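Local structure of glycoside hydrolase family 88 protein (Bacteroides vulgatus, 4Q88) at residues Val151-Tyr156 with Glu166-Tyr171; Gly269-Gly274 with Gly319-Val324; Asp315-Tyr320 with Asn337-Phe342. The protein is of unconfirmed function but, as a member of glycoside hydrolase family 88, probably acts as a hydrolase on carbohydrate substrates. All coordinates share one frame; numbering follows the deposited sequence. Where two conformers were deposited one is given.

Interaction 1. Residues Val151-Tyr156 with Glu166-Tyr171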
# COMPACT_ATOMS: atom_id res chain seq x y z
N VAL A 151 -1.13 -2.89 -9.90
CA VAL A 151 -1.10 -2.51 -11.32
C VAL A 151 -1.24 -3.76 -12.22
O VAL A 151 -2.01 -3.77 -13.21
CB VAL A 151 0.23 -1.82 -11.68
CG1 VAL A 151 0.26 -1.54 -13.16
CG2 VAL A 151 0.35 -0.52 -10.90
N MSE A 152 -0.55 -4.84 -11.84
CA MSE A 152 -0.52 -6.02 -12.67
C MSE A 152 -1.93 -6.61 -12.79
O MSE A 152 -2.37 -6.96 -13.93
CB MSE A 152 0.48 -7.09 -12.21
CG MSE A 152 1.93 -6.64 -11.89
SE MSE A 152 2.73 -5.66 -13.38
CE MSE A 152 3.66 -7.12 -14.25
N VAL A 153 -2.66 -6.73 -11.67
CA VAL A 153 -4.00 -7.35 -11.72
C VAL A 153 -5.02 -6.41 -12.34
O VAL A 153 -5.96 -6.87 -13.03
CB VAL A 153 -4.49 -7.89 -10.35
CG1 VAL A 153 -3.61 -9.06 -9.91
CG2 VAL A 153 -4.57 -6.81 -9.27
N LYS A 154 -4.87 -5.10 -12.10
CA LYS A 154 -5.79 -4.11 -12.66
C LYS A 154 -5.62 -4.04 -14.19
O LYS A 154 -6.61 -3.93 -14.95
CB LYS A 154 -5.60 -2.73 -12.02
CG LYS A 154 -6.10 -2.68 -10.59
CD LYS A 154 -5.76 -1.37 -9.89
CE LYS A 154 -6.18 -1.40 -8.44
NZ LYS A 154 -7.64 -1.48 -8.23
N MSE A 155 -4.38 -4.17 -14.66
CA MSE A 155 -4.12 -4.08 -16.13
C MSE A 155 -4.56 -5.35 -16.80
O MSE A 155 -5.16 -5.30 -17.90
CB MSE A 155 -2.66 -3.75 -16.51
CG MSE A 155 -2.18 -2.36 -15.97
SE MSE A 155 -3.30 -0.88 -16.59
CE MSE A 155 -3.01 -1.20 -18.51
N TYR A 156 -4.33 -6.50 -16.16
CA TYR A 156 -4.91 -7.77 -16.63
C TYR A 156 -6.42 -7.67 -16.73
O TYR A 156 -7.03 -8.13 -17.74
CB TYR A 156 -4.51 -8.98 -15.75
CG TYR A 156 -5.16 -10.22 -16.27
CD1 TYR A 156 -4.58 -10.91 -17.33
CD2 TYR A 156 -6.42 -10.64 -15.83
CE1 TYR A 156 -5.19 -12.01 -17.92
CE2 TYR A 156 -7.05 -11.76 -16.40
CZ TYR A 156 -6.42 -12.45 -17.44
OH TYR A 156 -7.01 -13.55 -18.03
N GLU A 166 1.88 -13.45 -15.37
CA GLU A 166 3.14 -14.19 -15.30
C GLU A 166 4.26 -13.27 -14.76
O GLU A 166 5.04 -13.66 -13.90
CB GLU A 166 3.50 -14.79 -16.67
CG GLU A 166 4.91 -15.37 -16.82
CD GLU A 166 5.26 -16.46 -15.82
OE1 GLU A 166 4.37 -17.31 -15.55
OE2 GLU A 166 6.42 -16.47 -15.31
N LYS A 167 4.32 -12.03 -15.24
CA LYS A 167 5.35 -11.13 -14.75
C LYS A 167 5.13 -10.68 -13.31
O LYS A 167 6.13 -10.37 -12.59
CB LYS A 167 5.49 -9.92 -15.70
CG LYS A 167 6.18 -10.28 -17.03
CD LYS A 167 7.70 -10.26 -16.92
CE LYS A 167 8.40 -10.88 -18.13
NZ LYS A 167 9.87 -10.98 -17.94
N LEU A 168 3.86 -10.59 -12.90
CA LEU A 168 3.55 -10.37 -11.44
C LEU A 168 4.36 -11.39 -10.59
O LEU A 168 5.10 -11.00 -9.68
CB LEU A 168 2.05 -10.51 -11.19
CG LEU A 168 1.57 -10.61 -9.73
CD1 LEU A 168 1.96 -9.39 -8.97
CD2 LEU A 168 0.06 -10.79 -9.71
N HIS A 169 4.28 -12.65 -10.97
CA HIS A 169 4.95 -13.71 -10.25
C HIS A 169 6.47 -13.65 -10.41
O HIS A 169 7.21 -13.83 -9.42
CB HIS A 169 4.43 -15.05 -10.70
CG HIS A 169 4.93 -16.19 -9.88
ND1 HIS A 169 5.96 -17.01 -10.31
CD2 HIS A 169 4.55 -16.67 -8.67
CE1 HIS A 169 6.22 -17.91 -9.38
NE2 HIS A 169 5.35 -17.74 -8.39
N GLN A 170 6.94 -13.38 -11.63
CA GLN A 170 8.35 -13.40 -11.89
C GLN A 170 9.06 -12.28 -11.11
O GLN A 170 10.07 -12.54 -10.46
CB GLN A 170 8.59 -13.32 -13.37
CG GLN A 170 10.04 -13.46 -13.72
CD GLN A 170 10.25 -13.60 -15.20
OE1 GLN A 170 9.62 -12.92 -16.02
NE2 GLN A 170 11.18 -14.46 -15.55
N TYR A 171 8.51 -11.07 -11.15
CA TYR A 171 9.09 -9.96 -10.39
C TYR A 171 9.03 -10.19 -8.87
O TYR A 171 9.96 -9.86 -8.15
CB TYR A 171 8.44 -8.62 -10.76
CG TYR A 171 8.56 -8.17 -12.21
CD1 TYR A 171 9.60 -8.62 -13.04
CD2 TYR A 171 7.65 -7.28 -12.75
CE1 TYR A 171 9.72 -8.18 -14.37
CE2 TYR A 171 7.75 -6.85 -14.07
CZ TYR A 171 8.79 -7.31 -14.88
OH TYR A 171 8.92 -6.83 -16.19

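Interaction 2. Residues Gly269-Gly274 with Gly319-Val324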
# COMPACT_ATOMS: atom_id res chain seq x y z
N GLY A 269 7.32 3.28 20.30
CA GLY A 269 6.07 4.04 20.41
C GLY A 269 5.21 3.88 19.18
O GLY A 269 5.59 3.21 18.22
N PRO A 270 4.07 4.51 19.21
CA PRO A 270 3.13 4.42 18.09
C PRO A 270 3.70 4.81 16.75
O PRO A 270 4.51 5.77 16.63
CB PRO A 270 2.05 5.43 18.44
CG PRO A 270 2.28 5.89 19.81
CD PRO A 270 3.59 5.39 20.31
N GLU A 271 3.24 4.10 15.71
CA GLU A 271 3.42 4.49 14.33
C GLU A 271 2.14 4.05 13.58
O GLU A 271 1.64 2.96 13.79
CB GLU A 271 4.70 3.90 13.70
CG GLU A 271 5.15 4.66 12.44
CD GLU A 271 4.33 4.32 11.18
OE1 GLU A 271 4.06 3.12 11.00
OE2 GLU A 271 4.00 5.26 10.38
N THR A 272 1.61 4.95 12.76
CA THR A 272 0.29 4.76 12.16
C THR A 272 0.28 4.07 10.79
O THR A 272 -0.69 3.38 10.46
CB THR A 272 -0.42 6.10 12.08
OG1 THR A 272 -0.68 6.53 13.43
CG2 THR A 272 -1.74 6.03 11.27
N SER A 273 1.24 4.39 9.93
CA SER A 273 1.12 3.97 8.54
C SER A 273 1.25 2.47 8.40
O SER A 273 0.42 1.84 7.73
CB SER A 273 2.08 4.70 7.62
OG SER A 273 3.45 4.49 7.99
N GLY A 274 2.22 1.86 9.06
CA GLY A 274 2.28 0.40 9.08
C GLY A 274 1.03 -0.23 9.67
O GLY A 274 0.34 -1.06 9.04
N GLY A 319 -2.35 11.34 12.63
CA GLY A 319 -1.02 11.60 13.20
C GLY A 319 -0.17 10.33 13.38
O GLY A 319 -0.59 9.22 13.02
N TYR A 320 1.02 10.54 13.93
CA TYR A 320 1.99 9.47 14.17
C TYR A 320 2.40 8.71 12.90
O TYR A 320 2.79 7.56 12.98
CB TYR A 320 1.51 8.46 15.23
CG TYR A 320 1.21 9.02 16.59
CD1 TYR A 320 2.21 9.15 17.55
CD2 TYR A 320 -0.06 9.47 16.93
CE1 TYR A 320 1.93 9.67 18.82
CE2 TYR A 320 -0.35 9.98 18.19
CZ TYR A 320 0.64 10.08 19.13
OH TYR A 320 0.30 10.60 20.39
N ILE A 321 2.42 9.41 11.77
CA ILE A 321 2.91 8.81 10.52
C ILE A 321 4.41 9.02 10.40
O ILE A 321 4.92 10.16 10.32
CB ILE A 321 2.14 9.35 9.30
CG1 ILE A 321 0.67 8.96 9.41
CG2 ILE A 321 2.77 8.78 7.99
CD1 ILE A 321 -0.25 9.78 8.54
N GLN A 322 5.16 7.91 10.34
CA GLN A 322 6.63 7.97 10.21
C GLN A 322 6.94 8.75 8.90
O GLN A 322 6.37 8.44 7.86
CB GLN A 322 7.24 6.58 10.08
CG GLN A 322 8.75 6.61 9.85
CD GLN A 322 9.37 5.22 9.80
OE1 GLN A 322 8.69 4.21 9.69
NE2 GLN A 322 10.68 5.18 9.89
N PRO A 323 7.85 9.70 8.95
CA PRO A 323 8.14 10.50 7.73
C PRO A 323 8.94 9.70 6.70
O PRO A 323 9.40 8.59 6.98
CB PRO A 323 9.01 11.64 8.26
CG PRO A 323 9.43 11.23 9.60
CD PRO A 323 8.36 10.35 10.16
N VAL A 324 9.09 10.29 5.53
CA VAL A 324 9.81 9.67 4.44
C VAL A 324 11.30 10.06 4.48
O VAL A 324 11.63 11.22 4.56
CB VAL A 324 9.25 10.14 3.09
CG1 VAL A 324 9.97 9.47 1.94
CG2 VAL A 324 7.75 9.83 3.03
O HOH W 1 6.72 2.16 9.96

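Interaction 3. Residues Asp315-Tyr320 with Asn337-Phe342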
# COMPACT_ATOMS: atom_id res chain seq x y z
N ASP A 315 -10.12 16.99 14.06
CA ASP A 315 -10.42 17.64 12.78
C ASP A 315 -10.22 16.74 11.53
O ASP A 315 -10.44 17.19 10.41
CB ASP A 315 -9.60 18.93 12.65
CG ASP A 315 -8.12 18.68 12.48
OD1 ASP A 315 -7.59 17.54 12.66
OD2 ASP A 315 -7.46 19.69 12.18
N GLY A 316 -9.87 15.46 11.72
CA GLY A 316 -9.68 14.55 10.59
C GLY A 316 -8.24 14.35 10.18
O GLY A 316 -7.97 13.54 9.31
N LYS A 317 -7.30 15.06 10.79
CA LYS A 317 -5.89 14.82 10.53
C LYS A 317 -5.55 13.43 11.10
O LYS A 317 -6.18 13.00 12.07
CB LYS A 317 -5.08 15.93 11.22
CG LYS A 317 -3.58 15.75 11.26
CD LYS A 317 -2.85 17.05 11.65
CE LYS A 317 -1.38 16.75 11.84
NZ LYS A 317 -0.51 17.89 12.26
N ILE A 318 -4.55 12.76 10.50
CA ILE A 318 -4.10 11.45 10.95
C ILE A 318 -2.62 11.63 11.38
O ILE A 318 -1.78 12.02 10.56
CB ILE A 318 -4.14 10.41 9.83
CG1 ILE A 318 -5.56 10.32 9.24
CG2 ILE A 318 -3.73 9.04 10.35
CD1 ILE A 318 -6.64 9.99 10.27
N GLY A 319 -2.35 11.34 12.63
CA GLY A 319 -1.02 11.60 13.20
C GLY A 319 -0.17 10.33 13.38
O GLY A 319 -0.59 9.22 13.02
N TYR A 320 1.02 10.54 13.93
CA TYR A 320 1.99 9.47 14.17
C TYR A 320 2.40 8.71 12.90
O TYR A 320 2.79 7.56 12.98
CB TYR A 320 1.51 8.46 15.23
CG TYR A 320 1.21 9.02 16.59
CD1 TYR A 320 2.21 9.15 17.55
CD2 TYR A 320 -0.06 9.47 16.93
CE1 TYR A 320 1.93 9.67 18.82
CE2 TYR A 320 -0.35 9.98 18.19
CZ TYR A 320 0.64 10.08 19.13
OH TYR A 320 0.30 10.60 20.39
N ASN A 337 2.11 14.77 15.68
CA ASN A 337 1.59 15.65 14.66
C ASN A 337 2.08 15.35 13.25
O ASN A 337 1.73 16.07 12.35
CB ASN A 337 1.86 17.10 15.07
CG ASN A 337 1.04 17.51 16.29
OD1 ASN A 337 -0.10 17.05 16.49
ND2 ASN A 337 1.64 18.32 17.14
N SER A 338 2.88 14.29 13.07
CA SER A 338 3.37 13.90 11.76
C SER A 338 2.24 13.27 10.90
O SER A 338 1.77 12.19 11.21
CB SER A 338 4.50 12.91 11.93
OG SER A 338 5.16 12.67 10.72
N CYS A 339 1.83 13.96 9.84
CA CYS A 339 0.71 13.55 8.99
C CYS A 339 1.11 13.73 7.55
O CYS A 339 1.63 14.81 7.17
CB CYS A 339 -0.50 14.43 9.26
SG CYS A 339 -1.92 13.94 8.25
N PHE A 340 0.89 12.70 6.73
CA PHE A 340 1.24 12.74 5.30
C PHE A 340 0.12 12.10 4.48
O PHE A 340 -0.50 11.13 4.92
CB PHE A 340 2.55 12.04 4.99
CG PHE A 340 3.74 12.66 5.71
CD1 PHE A 340 4.33 13.81 5.20
CD2 PHE A 340 4.20 12.15 6.88
CE1 PHE A 340 5.38 14.43 5.87
CE2 PHE A 340 5.26 12.73 7.55
CZ PHE A 340 5.86 13.87 7.03
N ASN A 341 -0.05 12.63 3.26
CA ASN A 341 -0.99 12.09 2.25
C ASN A 341 -1.04 10.56 2.20
O ASN A 341 -2.10 9.96 2.23
CB ASN A 341 -0.64 12.62 0.83
CG ASN A 341 0.86 12.51 0.46
OD1 ASN A 341 1.69 11.86 1.11
ND2 ASN A 341 1.24 13.28 -0.57
N PHE A 342 0.12 9.91 2.10
CA PHE A 342 0.12 8.49 1.91
C PHE A 342 -0.43 7.73 3.12
O PHE A 342 -1.02 6.66 2.97
CB PHE A 342 1.51 7.98 1.52
CG PHE A 342 2.54 8.11 2.61
CD1 PHE A 342 2.70 7.09 3.55
CD2 PHE A 342 3.34 9.21 2.67
CE1 PHE A 342 3.62 7.24 4.60
CE2 PHE A 342 4.26 9.36 3.71
CZ PHE A 342 4.40 8.37 4.66

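Interaction 1. Residues Val151-Tyr156 with Glu166-Tyr171
Met152, present as selenomethionine, packs on Leu168 where helices 144-159 and 163-179 run antiparallel as a helical hairpin, in a chain whose family is expected to form an (alpha/alpha)6 barrel of six such hairpins. The local axes lie 9.9 Å apart at 171°, and the side chains meet through apolar atoms. The two side chains run past one another head to tail, bringing CB of Met152 to 3.9 Å from CB of Leu168. Farther out, CG of Met152 meets CD1 of Leu168 at 4.0 Å. The selenomethionine chain bends at chi2 (-54°) and chi3 (-95°), and the two bends turn its methyl onto the partner helix, with CE 3.6 Å from Lys167 CB. The same CE approaches the Tyr171 ring obliquely, 4.1 Å from CE2. Leu168 sets its CG opposite its own backbone N; one branch, CD1, serves Met152, while CD2 lies 4.1 Å from CG1 of Val153. Met127 of helix 117-132 also touches Met152, and Tyr138 and Trp139 meet Tyr171 edge-to-face. Within the second helix, CB of Lys167 sits 4.1 Å above one face of the Tyr171 ring, offset toward its rim.

Interaction 2. Residues Gly269-Gly274 with Gly319-Val324
Tyr320 lays its ring beside Pro270, both side chains pointing the same way, with Pro270 CB 3.8 Å from Tyr320 CD1 in an oblique approach. The backbone of Tyr320 takes part as well: its O receives Thr272 N at 2.9 Å, from 44° out of the carbonyl plane, and also lies 3.4 Å from Glu271 CA in a CA-H...O contact. Thr272 supplies the neighbouring bond. With its hydroxyl beside its own backbone N (chi1 -67°), OG1 crosses to Gly319 O at 2.7 Å, so two successive carbonyls of the loop are held by one threonine at the start of the helix. Glu271, the third main contributor, is the N-cap residue of helix 272-287. OE1 accepts from Gly274 N at 3.0 Å through its syn lone pair. OE2 is gripped by three donors: Ser273 OG at 2.6 Å on the syn side, Ser273 N from above the carboxylate plane, and, across the contact, Gln322 N at 2.9 Å. This last bond is nearly straight (175°) and uses the anti lone pair, so the carboxylate that caps the helix also ties down the loop and has its rotation fixed. The main partner of Gln322 OE1 is Trp208 NE1, and a water joins the same oxygen to Glu271 OE1, weakly at the glutamate. The loop 319-324 thus crosses the N terminus of helix 272-287, with Tyr306 of helix 293-311 against Pro270 and Tyr320, Arg210 of helix 209-225 bonded to Ser273 OG, and Phe342 of helix 341-358 against Ile321.

Interaction 3. Residues Asp315-Tyr320 with Asn337-Phe342
Lys317 reaches Asn337 with a fully extended side chain, giving a hydrogen bond from NZ to the backbone O of Asn337 at 2.9 Å, in the carbonyl plane and on a lone pair. With chi1 at 171°, CG is turned opposite the backbone N and the chain runs straight along to that carbonyl, crossing the Asn337 side chain at about a right angle. A second, weak hydrogen bond joins Ile318 N to Cys339 SG at 3.7 Å. Van der Waals contact accompanies the polar one: the lysine methylenes line the cysteine, CE lying 3.6 Å from Cys339 CB. Replacing Lys317 by an alanine would probably leave Asn337 O without its ammonium donor and Cys339 CB without the aliphatic chain alongside it. Ahead of the lysine the backbone is shaped by an Asx turn, Asp315 OD1 accepting from Lys317 N at 3.1 Å; on the other side, residues 337-340 form the lead-in to helix 341-358, with Phe340 at its N-cap position. Carbonyl contacts make up the rest. Gly319 CA offers a CA-H...O contact to Ser338 O at 3.5 Å. Ile318 O, buried here and lacking any hydrogen-bonding partner in the model, is pressed by Cys339, whose SG comes within 3.0 Å of it.

Followed from the N terminus, interaction 1 comes first and closes a short turn between two consecutive helices, 144-159 and 163-179. It is in series with the others and lies across the chain's centre from them, its centre about 29 Å from that of interaction 2. Interaction 2 closes a longer loop, bringing the start of helix 272-287 back to the segment that follows helix 293-311. Interaction 3 closes the helix-free loop before helix 341-358. Neither loop encloses the other: they follow on through Gly319 and Tyr320, which belong to both contacts. Val324 packing on Phe342 joins them further, so helices 272-287 and 341-358 are tied to one connecting segment.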